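Local coordinates for cerato-platanin-like protein (Moniliophthora perniciosa, PDB 3SUM), which is of undetermined molecular function but belongs to the cerato-platanins, small secreted fungal proteins with a double-psi beta-barrel fold, many of which elicit plant defences, at residues N2-Q12 against N85-V94; E43-V51 against N71-D79. All blocks are in the same frame, centred on the assembly; numbering follows the deposited sequence.

Contact 1: residues N2-Q12 against N85-V94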
loop_
_atom_site.group_PDB
_atom_site.type_symbol
_atom_site.label_atom_id
_atom_site.label_comp_id
_atom_site.label_asym_id
_atom_site.label_seq_id
_atom_site.Cartn_x
_atom_site.Cartn_y
_atom_site.Cartn_z
ATOM N N ASN A 2 -10.021 -11.213 8.009
ATOM C CA ASN A 2 -10.834 -11.354 6.759
ATOM C C ASN A 2 -10.509 -10.160 5.847
ATOM O O ASN A 2 -11.455 -9.479 5.422
ATOM C CB ASN A 2 -12.326 -11.258 7.089
ATOM C CG ASN A 2 -13.266 -11.727 5.915
ATOM O OD1 ASN A 2 -14.305 -12.363 6.180
ATOM N ND2 ASN A 2 -12.907 -11.418 4.633
ATOM N N TRP A 3 -9.230 -9.882 5.558
ATOM C CA TRP A 3 -8.904 -8.756 4.685
ATOM C C TRP A 3 -9.043 -9.181 3.256
ATOM O O TRP A 3 -8.700 -10.319 2.919
ATOM C CB TRP A 3 -7.472 -8.190 4.963
ATOM C CG TRP A 3 -7.316 -7.260 6.236
ATOM C CD1 TRP A 3 -6.900 -7.624 7.484
ATOM C CD2 TRP A 3 -7.549 -5.857 6.285
ATOM N NE1 TRP A 3 -6.834 -6.539 8.298
ATOM C CE2 TRP A 3 -7.222 -5.429 7.579
ATOM C CE3 TRP A 3 -7.900 -4.893 5.316
ATOM C CZ2 TRP A 3 -7.280 -4.116 7.949
ATOM C CZ3 TRP A 3 -8.017 -3.567 5.718
ATOM C CH2 TRP A 3 -7.712 -3.200 7.024
ATOM N N LEU A 4 -9.588 -8.284 2.432
ATOM C CA LEU A 4 -9.706 -8.443 0.960
ATOM C C LEU A 4 -8.723 -7.471 0.324
ATOM O O LEU A 4 -8.417 -6.406 0.882
ATOM C CB LEU A 4 -11.119 -8.031 0.443
ATOM C CG LEU A 4 -12.317 -8.829 0.953
ATOM C CD1 LEU A 4 -13.561 -8.355 0.172
ATOM C CD2 LEU A 4 -12.095 -10.299 0.657
ATOM N N ILE A 5 -8.245 -7.803 -0.880
ATOM C CA ILE A 5 -7.532 -6.785 -1.612
ATOM C C ILE A 5 -8.120 -6.766 -3.047
ATOM O O ILE A 5 -8.476 -7.821 -3.607
ATOM C CB ILE A 5 -6.040 -7.056 -1.644
ATOM C CG1 ILE A 5 -5.312 -5.843 -2.302
ATOM C CG2 ILE A 5 -5.723 -8.490 -2.264
ATOM C CD1 ILE A 5 -3.963 -5.614 -1.798
ATOM N N LYS A 6 -8.224 -5.595 -3.610
ATOM C CA LYS A 6 -8.674 -5.407 -4.977
ATOM C C LYS A 6 -7.599 -4.505 -5.556
ATOM O O LYS A 6 -6.775 -3.966 -4.838
ATOM C CB LYS A 6 -9.999 -4.612 -4.978
ATOM C CG LYS A 6 -11.167 -5.529 -4.474
ATOM C CD LYS A 6 -12.420 -4.605 -4.212
ATOM C CE LYS A 6 -13.595 -5.329 -3.528
ATOM N NZ LYS A 6 -14.126 -6.386 -4.498
ATOM N N TRP A 7 -7.578 -4.408 -6.869
ATOM C CA TRP A 7 -6.588 -3.601 -7.483
ATOM C C TRP A 7 -7.233 -2.453 -8.241
ATOM O O TRP A 7 -8.379 -2.519 -8.691
ATOM C CB TRP A 7 -5.640 -4.451 -8.357
ATOM C CG TRP A 7 -6.285 -5.207 -9.507
ATOM C CD1 TRP A 7 -6.672 -6.501 -9.505
ATOM C CD2 TRP A 7 -6.568 -4.699 -10.801
ATOM N NE1 TRP A 7 -7.171 -6.830 -10.730
ATOM C CE2 TRP A 7 -7.157 -5.723 -11.531
ATOM C CE3 TRP A 7 -6.414 -3.432 -11.400
ATOM C CZ2 TRP A 7 -7.569 -5.568 -12.887
ATOM C CZ3 TRP A 7 -6.798 -3.276 -12.737
ATOM C CH2 TRP A 7 -7.387 -4.328 -13.464
ATOM N N ASP A 8 -6.421 -1.434 -8.436
ATOM C CA ASP A 8 -6.841 -0.180 -9.065
ATOM C C ASP A 8 -5.559 0.495 -9.500
ATOM O O ASP A 8 -4.659 0.761 -8.703
ATOM C CB ASP A 8 -7.573 0.724 -8.032
ATOM C CG ASP A 8 -8.175 2.014 -8.617
ATOM O OD1 ASP A 8 -7.756 2.522 -9.634
ATOM O OD2 ASP A 8 -9.019 2.621 -7.916
ATOM N N ASP A 9 -5.566 0.885 -10.765
ATOM C CA ASP A 9 -4.490 1.579 -11.412
ATOM C C ASP A 9 -4.149 2.883 -10.742
ATOM O O ASP A 9 -2.991 3.310 -10.778
ATOM C CB ASP A 9 -4.952 1.868 -12.855
ATOM C CG ASP A 9 -3.863 2.530 -13.701
ATOM O OD1 ASP A 9 -2.979 1.764 -14.159
ATOM O OD2 ASP A 9 -3.932 3.772 -13.911
ATOM N N LYS A 10 -5.127 3.514 -10.060
ATOM C CA LYS A 10 -4.851 4.777 -9.368
ATOM C C LYS A 10 -3.566 4.736 -8.534
ATOM O O LYS A 10 -2.782 5.674 -8.473
ATOM C CB LYS A 10 -6.028 5.126 -8.387
ATOM C CG LYS A 10 -5.799 6.462 -7.700
ATOM C CD LYS A 10 -7.061 6.821 -6.804
ATOM C CE LYS A 10 -6.945 8.182 -6.109
ATOM N NZ LYS A 10 -8.054 8.467 -5.012
ATOM N N PHE A 11 -3.391 3.644 -7.799
ATOM C CA PHE A 11 -2.299 3.555 -6.822
ATOM C C PHE A 11 -0.941 3.232 -7.442
ATOM O O PHE A 11 0.051 3.123 -6.736
ATOM C CB PHE A 11 -2.733 2.566 -5.772
ATOM C CG PHE A 11 -4.036 2.986 -5.207
ATOM C CD1 PHE A 11 -4.127 4.204 -4.527
ATOM C CD2 PHE A 11 -5.179 2.220 -5.401
ATOM C CE1 PHE A 11 -5.399 4.666 -4.034
ATOM C CE2 PHE A 11 -6.429 2.648 -4.923
ATOM C CZ PHE A 11 -6.543 3.874 -4.212
ATOM N N GLN A 12 -0.904 3.120 -8.753
ATOM C CA GLN A 12 0.434 3.087 -9.364
ATOM C C GLN A 12 0.527 4.131 -10.454
ATOM O O GLN A 12 1.375 4.026 -11.388
ATOM C CB GLN A 12 0.802 1.691 -9.888
ATOM C CG GLN A 12 -0.088 1.120 -10.928
ATOM C CD GLN A 12 0.378 -0.226 -11.323
ATOM O OE1 GLN A 12 0.751 -1.030 -10.465
ATOM N NE2 GLN A 12 0.459 -0.475 -12.653
ATOM N N ASN A 85 -12.025 -3.777 6.302
ATOM C CA ASN A 85 -11.223 -4.914 5.924
ATOM C C ASN A 85 -10.909 -4.974 4.445
ATOM O O ASN A 85 -10.605 -6.054 3.930
ATOM C CB ASN A 85 -11.933 -6.199 6.354
ATOM C CG ASN A 85 -12.175 -6.229 7.870
ATOM O OD1 ASN A 85 -11.306 -5.855 8.645
ATOM N ND2 ASN A 85 -13.319 -6.706 8.267
ATOM N N LEU A 86 -10.895 -3.833 3.791
ATOM C CA LEU A 86 -10.608 -3.825 2.371
ATOM C C LEU A 86 -9.319 -3.010 2.086
ATOM O O LEU A 86 -9.198 -1.877 2.514
ATOM C CB LEU A 86 -11.759 -3.191 1.584
ATOM C CG LEU A 86 -11.462 -3.009 0.070
ATOM C CD1 LEU A 86 -11.172 -4.335 -0.720
ATOM C CD2 LEU A 86 -12.644 -2.276 -0.660
ATOM N N PHE A 87 -8.351 -3.612 1.381
ATOM C CA PHE A 87 -7.294 -2.845 0.767
ATOM C C PHE A 87 -7.564 -2.744 -0.727
ATOM O O PHE A 87 -8.052 -3.712 -1.352
ATOM C CB PHE A 87 -5.972 -3.596 0.912
ATOM C CG PHE A 87 -5.442 -3.604 2.284
ATOM C CD1 PHE A 87 -4.882 -2.452 2.835
ATOM C CD2 PHE A 87 -5.494 -4.763 3.035
ATOM C CE1 PHE A 87 -4.384 -2.461 4.119
ATOM C CE2 PHE A 87 -4.992 -4.795 4.313
ATOM C CZ PHE A 87 -4.458 -3.665 4.869
ATOM N N VAL A 88 -7.214 -1.601 -1.314
ATOM C CA VAL A 88 -7.228 -1.513 -2.755
ATOM C C VAL A 88 -5.815 -1.157 -3.139
ATOM O O VAL A 88 -5.346 -0.083 -2.804
ATOM C CB VAL A 88 -8.207 -0.492 -3.310
ATOM C CG1 VAL A 88 -8.094 -0.515 -4.906
ATOM C CG2 VAL A 88 -9.653 -0.899 -2.879
ATOM N N GLY A 89 -5.148 -2.004 -3.912
ATOM C CA GLY A 89 -3.748 -1.712 -4.121
ATOM C C GLY A 89 -3.458 -1.481 -5.603
ATOM O O GLY A 89 -4.266 -1.740 -6.490
ATOM N N GLY A 90 -2.276 -0.987 -5.862
ATOM C CA GLY A 90 -1.816 -0.788 -7.218
ATOM C C GLY A 90 -1.839 -2.091 -7.933
ATOM O O GLY A 90 -1.622 -3.129 -7.351
ATOM N N THR A 91 -2.042 -2.024 -9.228
ATOM C CA THR A 91 -2.154 -3.209 -10.050
ATOM C C THR A 91 -0.968 -4.205 -9.938
ATOM O O THR A 91 -1.166 -5.418 -9.726
ATOM C CB THR A 91 -2.356 -2.739 -11.486
ATOM O OG1 THR A 91 -3.315 -1.656 -11.466
ATOM C CG2 THR A 91 -2.796 -3.857 -12.365
ATOM N N ASP A 92 0.238 -3.719 -10.109
ATOM C CA ASP A 92 1.401 -4.602 -10.118
ATOM C C ASP A 92 1.606 -5.183 -8.715
ATOM O O ASP A 92 1.922 -6.353 -8.511
ATOM C CB ASP A 92 2.628 -3.714 -10.380
ATOM C CG ASP A 92 2.689 -3.151 -11.845
ATOM O OD1 ASP A 92 1.903 -3.552 -12.666
ATOM O OD2 ASP A 92 3.568 -2.291 -12.080
ATOM N N LEU A 93 1.439 -4.337 -7.705
ATOM C CA LEU A 93 1.503 -4.850 -6.325
ATOM C C LEU A 93 0.584 -6.057 -6.159
ATOM O O LEU A 93 0.967 -7.119 -5.653
ATOM C CB LEU A 93 1.122 -3.710 -5.358
ATOM C CG LEU A 93 0.592 -4.107 -3.988
ATOM C CD1 LEU A 93 1.800 -4.672 -3.179
ATOM C CD2 LEU A 93 -0.054 -2.939 -3.266
ATOM N N VAL A 94 -0.683 -5.906 -6.555
ATOM C CA VAL A 94 -1.645 -6.917 -6.343
ATOM C C VAL A 94 -1.403 -8.135 -7.171
ATOM O O VAL A 94 -1.430 -9.276 -6.670
ATOM C CB VAL A 94 -3.126 -6.348 -6.533
ATOM C CG1 VAL A 94 -4.126 -7.470 -6.399
ATOM C CG2 VAL A 94 -3.356 -5.229 -5.474
HETATM O O HOH W 1 -3.221 -0.678 -13.861
HETATM O O HOH W 2 1.407 -1.454 -7.851
#

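Contact 2: residues E43-V51 against N71-D79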
loop_
_atom_site.group_PDB
_atom_site.type_symbol
_atom_site.label_atom_id
_atom_site.label_comp_id
_atom_site.label_asym_id
_atom_site.label_seq_id
_atom_site.Cartn_x
_atom_site.Cartn_y
_atom_site.Cartn_z
ATOM N N GLU A 43 6.443 10.137 -6.350
ATOM C CA GLU A 43 7.587 10.576 -5.556
ATOM C C GLU A 43 7.550 10.091 -4.139
ATOM O O GLU A 43 8.475 10.311 -3.370
ATOM C CB GLU A 43 7.689 12.097 -5.542
ATOM C CG GLU A 43 7.751 12.702 -6.945
ATOM C CD GLU A 43 7.479 14.206 -6.900
ATOM O OE1 GLU A 43 6.516 14.656 -6.244
ATOM O OE2 GLU A 43 8.231 14.920 -7.538
ATOM N N VAL A 44 6.425 9.490 -3.745
ATOM C CA VAL A 44 6.282 9.129 -2.346
ATOM C C VAL A 44 7.059 7.849 -2.083
ATOM O O VAL A 44 7.051 6.911 -2.899
ATOM C CB VAL A 44 4.758 8.912 -2.039
ATOM C CG1 VAL A 44 4.584 8.434 -0.603
ATOM C CG2 VAL A 44 3.972 10.191 -2.280
ATOM N N LEU A 45 7.738 7.783 -0.970
ATOM C CA LEU A 45 8.398 6.535 -0.563
ATOM C C LEU A 45 7.553 5.287 -0.647
ATOM O O LEU A 45 6.387 5.287 -0.197
ATOM C CB LEU A 45 8.897 6.691 0.886
ATOM C CG LEU A 45 9.996 7.721 1.090
ATOM C CD1 LEU A 45 10.134 8.042 2.537
ATOM C CD2 LEU A 45 11.394 7.101 0.579
ATOM N N ASN A 46 8.113 4.227 -1.240
ATOM C CA ASN A 46 7.483 2.943 -1.445
ATOM C C ASN A 46 6.505 2.839 -2.598
ATOM O O ASN A 46 5.843 1.834 -2.725
ATOM C CB ASN A 46 6.732 2.459 -0.136
ATOM C CG ASN A 46 6.616 0.960 -0.045
ATOM O OD1 ASN A 46 7.516 0.201 -0.558
ATOM N ND2 ASN A 46 5.511 0.487 0.550
ATOM N N PHE A 47 6.436 3.849 -3.451
ATOM C CA PHE A 47 5.646 3.815 -4.608
ATOM C C PHE A 47 6.233 2.664 -5.465
ATOM O O PHE A 47 7.422 2.597 -5.602
ATOM C CB PHE A 47 5.848 5.137 -5.408
ATOM C CG PHE A 47 5.175 5.103 -6.783
ATOM C CD1 PHE A 47 3.825 5.377 -6.912
ATOM C CD2 PHE A 47 5.872 4.667 -7.898
ATOM C CE1 PHE A 47 3.202 5.349 -8.170
ATOM C CE2 PHE A 47 5.294 4.619 -9.115
ATOM C CZ PHE A 47 3.960 4.942 -9.288
ATOM N N PRO A 48 5.410 1.808 -6.020
ATOM C CA PRO A 48 3.951 1.874 -6.053
ATOM C C PRO A 48 3.331 0.748 -5.227
ATOM O O PRO A 48 2.314 0.159 -5.608
ATOM C CB PRO A 48 3.679 1.705 -7.528
ATOM C CG PRO A 48 4.671 0.552 -7.938
ATOM C CD PRO A 48 5.927 0.870 -7.078
ATOM N N HIS A 49 3.909 0.462 -4.063
ATOM C CA HIS A 49 3.320 -0.559 -3.217
ATOM C C HIS A 49 2.380 0.148 -2.270
ATOM O O HIS A 49 2.671 0.233 -1.104
ATOM C CB HIS A 49 4.471 -1.252 -2.462
ATOM C CG HIS A 49 5.010 -2.372 -3.283
ATOM N ND1 HIS A 49 5.565 -3.519 -2.748
ATOM C CD2 HIS A 49 4.946 -2.571 -4.627
ATOM C CE1 HIS A 49 5.855 -4.364 -3.728
ATOM N NE2 HIS A 49 5.510 -3.811 -4.880
ATOM N N PHE A 50 1.312 0.672 -2.861
ATOM C CA PHE A 50 0.419 1.589 -2.190
ATOM C C PHE A 50 -0.984 1.024 -2.158
ATOM O O PHE A 50 -1.409 0.388 -3.074
ATOM C CB PHE A 50 0.364 2.899 -2.977
ATOM C CG PHE A 50 1.557 3.783 -2.788
ATOM C CD1 PHE A 50 2.476 3.528 -1.782
ATOM C CD2 PHE A 50 1.759 4.863 -3.633
ATOM C CE1 PHE A 50 3.600 4.379 -1.609
ATOM C CE2 PHE A 50 2.855 5.732 -3.477
ATOM C CZ PHE A 50 3.761 5.491 -2.437
ATOM N N VAL A 51 -1.732 1.350 -1.085
ATOM C CA VAL A 51 -3.053 0.866 -0.980
ATOM C C VAL A 51 -3.942 1.959 -0.408
ATOM O O VAL A 51 -3.484 2.869 0.268
ATOM C CB VAL A 51 -3.202 -0.357 0.003
ATOM C CG1 VAL A 51 -2.505 -1.657 -0.551
ATOM C CG2 VAL A 51 -2.623 -0.010 1.382
ATOM N N ASN A 71 3.094 -15.608 -0.578
ATOM C CA ASN A 71 3.636 -14.295 -0.958
ATOM C C ASN A 71 3.360 -13.276 0.135
ATOM O O ASN A 71 2.400 -13.403 0.898
ATOM C CB ASN A 71 2.998 -13.789 -2.228
ATOM C CG ASN A 71 3.065 -14.820 -3.370
ATOM O OD1 ASN A 71 3.963 -15.647 -3.427
ATOM N ND2 ASN A 71 2.097 -14.782 -4.240
ATOM N N HIS A 72 4.166 -12.242 0.174
ATOM C CA HIS A 72 3.861 -11.134 1.058
ATOM C C HIS A 72 4.373 -9.853 0.426
ATOM O O HIS A 72 5.154 -9.867 -0.548
ATOM C CB HIS A 72 4.461 -11.353 2.452
ATOM C CG HIS A 72 5.969 -11.289 2.494
ATOM N ND1 HIS A 72 6.764 -12.388 2.194
ATOM C CD2 HIS A 72 6.820 -10.289 2.841
ATOM C CE1 HIS A 72 8.038 -12.060 2.345
ATOM N NE2 HIS A 72 8.101 -10.788 2.722
ATOM N N ALA A 73 3.859 -8.731 0.919
ATOM C CA ALA A 73 4.316 -7.462 0.462
ATOM C C ALA A 73 4.164 -6.453 1.567
ATOM O O ALA A 73 3.305 -6.617 2.448
ATOM C CB ALA A 73 3.485 -6.997 -0.813
ATOM N N PHE A 74 4.939 -5.390 1.478
ATOM C CA PHE A 74 4.796 -4.309 2.396
ATOM C C PHE A 74 4.215 -3.108 1.683
ATOM O O PHE A 74 4.706 -2.667 0.646
ATOM C CB PHE A 74 6.166 -3.935 3.025
ATOM C CG PHE A 74 6.724 -5.017 3.871
ATOM C CD1 PHE A 74 6.303 -5.201 5.209
ATOM C CD2 PHE A 74 7.756 -5.847 3.352
ATOM C CE1 PHE A 74 6.871 -6.160 6.005
ATOM C CE2 PHE A 74 8.321 -6.834 4.178
ATOM C CZ PHE A 74 7.850 -6.988 5.496
ATOM N N VAL A 75 3.112 -2.591 2.229
ATOM C CA VAL A 75 2.386 -1.575 1.508
ATOM C C VAL A 75 2.170 -0.329 2.363
ATOM O O VAL A 75 2.065 -0.447 3.543
ATOM C CB VAL A 75 1.024 -2.114 0.994
ATOM C CG1 VAL A 75 1.215 -3.392 0.136
ATOM C CG2 VAL A 75 0.061 -2.500 2.135
ATOM N N THR A 76 2.115 0.872 1.713
ATOM C CA THR A 76 1.873 2.063 2.425
ATOM C C THR A 76 0.431 2.417 2.202
ATOM O O THR A 76 -0.054 2.407 1.073
ATOM C CB THR A 76 2.779 3.154 1.872
ATOM O OG1 THR A 76 4.119 2.678 2.001
ATOM C CG2 THR A 76 2.678 4.460 2.733
ATOM N N VAL A 77 -0.269 2.803 3.284
ATOM C CA VAL A 77 -1.587 3.290 3.104
ATOM C C VAL A 77 -1.533 4.750 2.628
ATOM O O VAL A 77 -0.992 5.603 3.325
ATOM C CB VAL A 77 -2.364 3.194 4.489
ATOM C CG1 VAL A 77 -3.800 3.889 4.374
ATOM C CG2 VAL A 77 -2.552 1.688 4.906
ATOM N N VAL A 78 -2.142 5.050 1.470
ATOM C CA VAL A 78 -2.021 6.348 0.863
ATOM C C VAL A 78 -3.390 6.949 0.553
ATOM O O VAL A 78 -3.486 8.095 0.107
ATOM C CB VAL A 78 -1.216 6.303 -0.453
ATOM C CG1 VAL A 78 0.275 5.735 -0.211
ATOM C CG2 VAL A 78 -1.991 5.527 -1.599
ATOM N N ASP A 79 -4.452 6.192 0.825
ATOM C CA ASP A 79 -5.792 6.728 0.489
ATOM C C ASP A 79 -6.812 5.944 1.314
ATOM O O ASP A 79 -6.428 5.042 2.086
ATOM C CB ASP A 79 -5.967 6.485 -1.024
ATOM C CG ASP A 79 -7.145 7.254 -1.635
ATOM O OD1 ASP A 79 -7.782 8.098 -0.955
ATOM O OD2 ASP A 79 -7.403 6.948 -2.805
HETATM O O HOH W 3 6.105 4.485 2.476
HETATM O O HOH W 4 7.572 -2.198 -0.083
#

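Contact 1: residues N2-Q12 against N85-V94
Trp3 and Phe87 stack at one end of a parallel strand pair, 4-7 beside 86-89, that forms part of the double-psi beta-barrel. The strand axes come within 4.5 Å at 26°, and five backbone hydrogen bonds run from Leu4 N to Asn85 O through to Asp8 N to Gly89 O. The Trp3 six-membered ring and the Phe87 ring form an offset stack, centroids 4.2 Å apart and planes at 24°. Over the opposite indole face lies Asn85 CA, a CH-pi contact 3.7 Å from the centroid of the Trp3 six-membered ring, so the indole is sandwiched. An alanine here would remove the indole and would probably leave one face of the Phe87 ring without its stacking partner and Asn85 CA without its aromatic cover. On the same sheet face as Phe87, Ile5 CD1 meets Val94 CG2 tip to tip at 3.7 Å. Gly89 adds to the tightness, since a side chain there would run into Leu93.

On the other face the end with Leu4, Lys6 and Leu86 is looser and partly solvent-exposed: Leu86 CD1 lies against the aliphatic part of Lys6, crossing it at about a right angle, while Lys6 NZ hydrogen-bonds Thr111 OG1. Farther along, Phe11 covers Val88. Beyond the strands, water joins Asp9 OD1 to Thr91 OG1. Gly90 is the helix N-cap. Gln12 CG sits between backbone N and carbonyl carbon (chi1 60°), and the extended chain beyond carries the amide to the helix start, where Asp92 N donates to Gln12 OE1 at 2.8 Å. Gln12 NE2 adds only a weak bond to Asp92 OD1, 3.4 Å long.

Contact 2: residues E43-V51 against N71-D79
A parallel pairing of strand 50-51 with strand 71-79 in the barrel sheet makes this contact, Phe50 lying beside Thr76 and Val51 beside Val77. Three backbone bonds define the register: Thr76 N to His49 O, Val51 N to Thr76 O and Val78 N to Val51 O, the last at 2.8 Å. The Phe50 ring lies alongside the Thr76 side chain, and Val78 CG1 sits over one ring face, 3.6 Å from the Phe50 centroid and 17° off its normal. Phe47 CA covers the opposite face, so the ring is held between strand 71-79 and the loop that leads into strand 50-52, a strand pairing that belongs to the double-psi barrel. Residues 44-47 leading to the strand form a type II beta turn, and His49 is the centre of an inverse gamma turn that brings the chain into the sheet. From the first turn, Asn46 reaches over to strand 71-79 with CG anti to its N (chi1 -154°). Its ND2 donates twice, to Thr76 OG1 at 3.0 Å and to Phe74 O at 3.3 Å; both acceptors lie near the amide plane, although the donor stands above the Phe74 carbonyl plane. The two bonds fix the rotation of the amide. A water also links Thr76 OG1 to Leu45 O. On the sheet face away from Phe50, Val51 CG2 packs against Val75 CG2 at 3.7 Å and Val77 CG2 at 3.9 Å.

Overall arrangement
Contacts 1 and 2 belong to one mixed sheet and their centres lie about 10 Å apart. Strand 86-89 of contact 1 runs antiparallel next to strand 50-52 of contact 2, and a probable hydrogen bond from Gly90 N to Phe50 O, 3.2 Å, ties the two. A salt bridge from Lys10 NZ to Asp79 OD2 at 2.8 Å makes a second tie; Phe11 CE1 packs on the same carboxylate oxygen, while Asp79 OD1 accepts from Lys22 N, giving the carboxylate two polar partners. Gln12 O meets Phe47 CZ at 3.5 Å. Along the chain, residues 43-79 fall wholly between the two segments of contact 1, and strand 86-89 follows strand 71-79 directly. Leu93 also connects them, touching Val51, Ala73 and Val75.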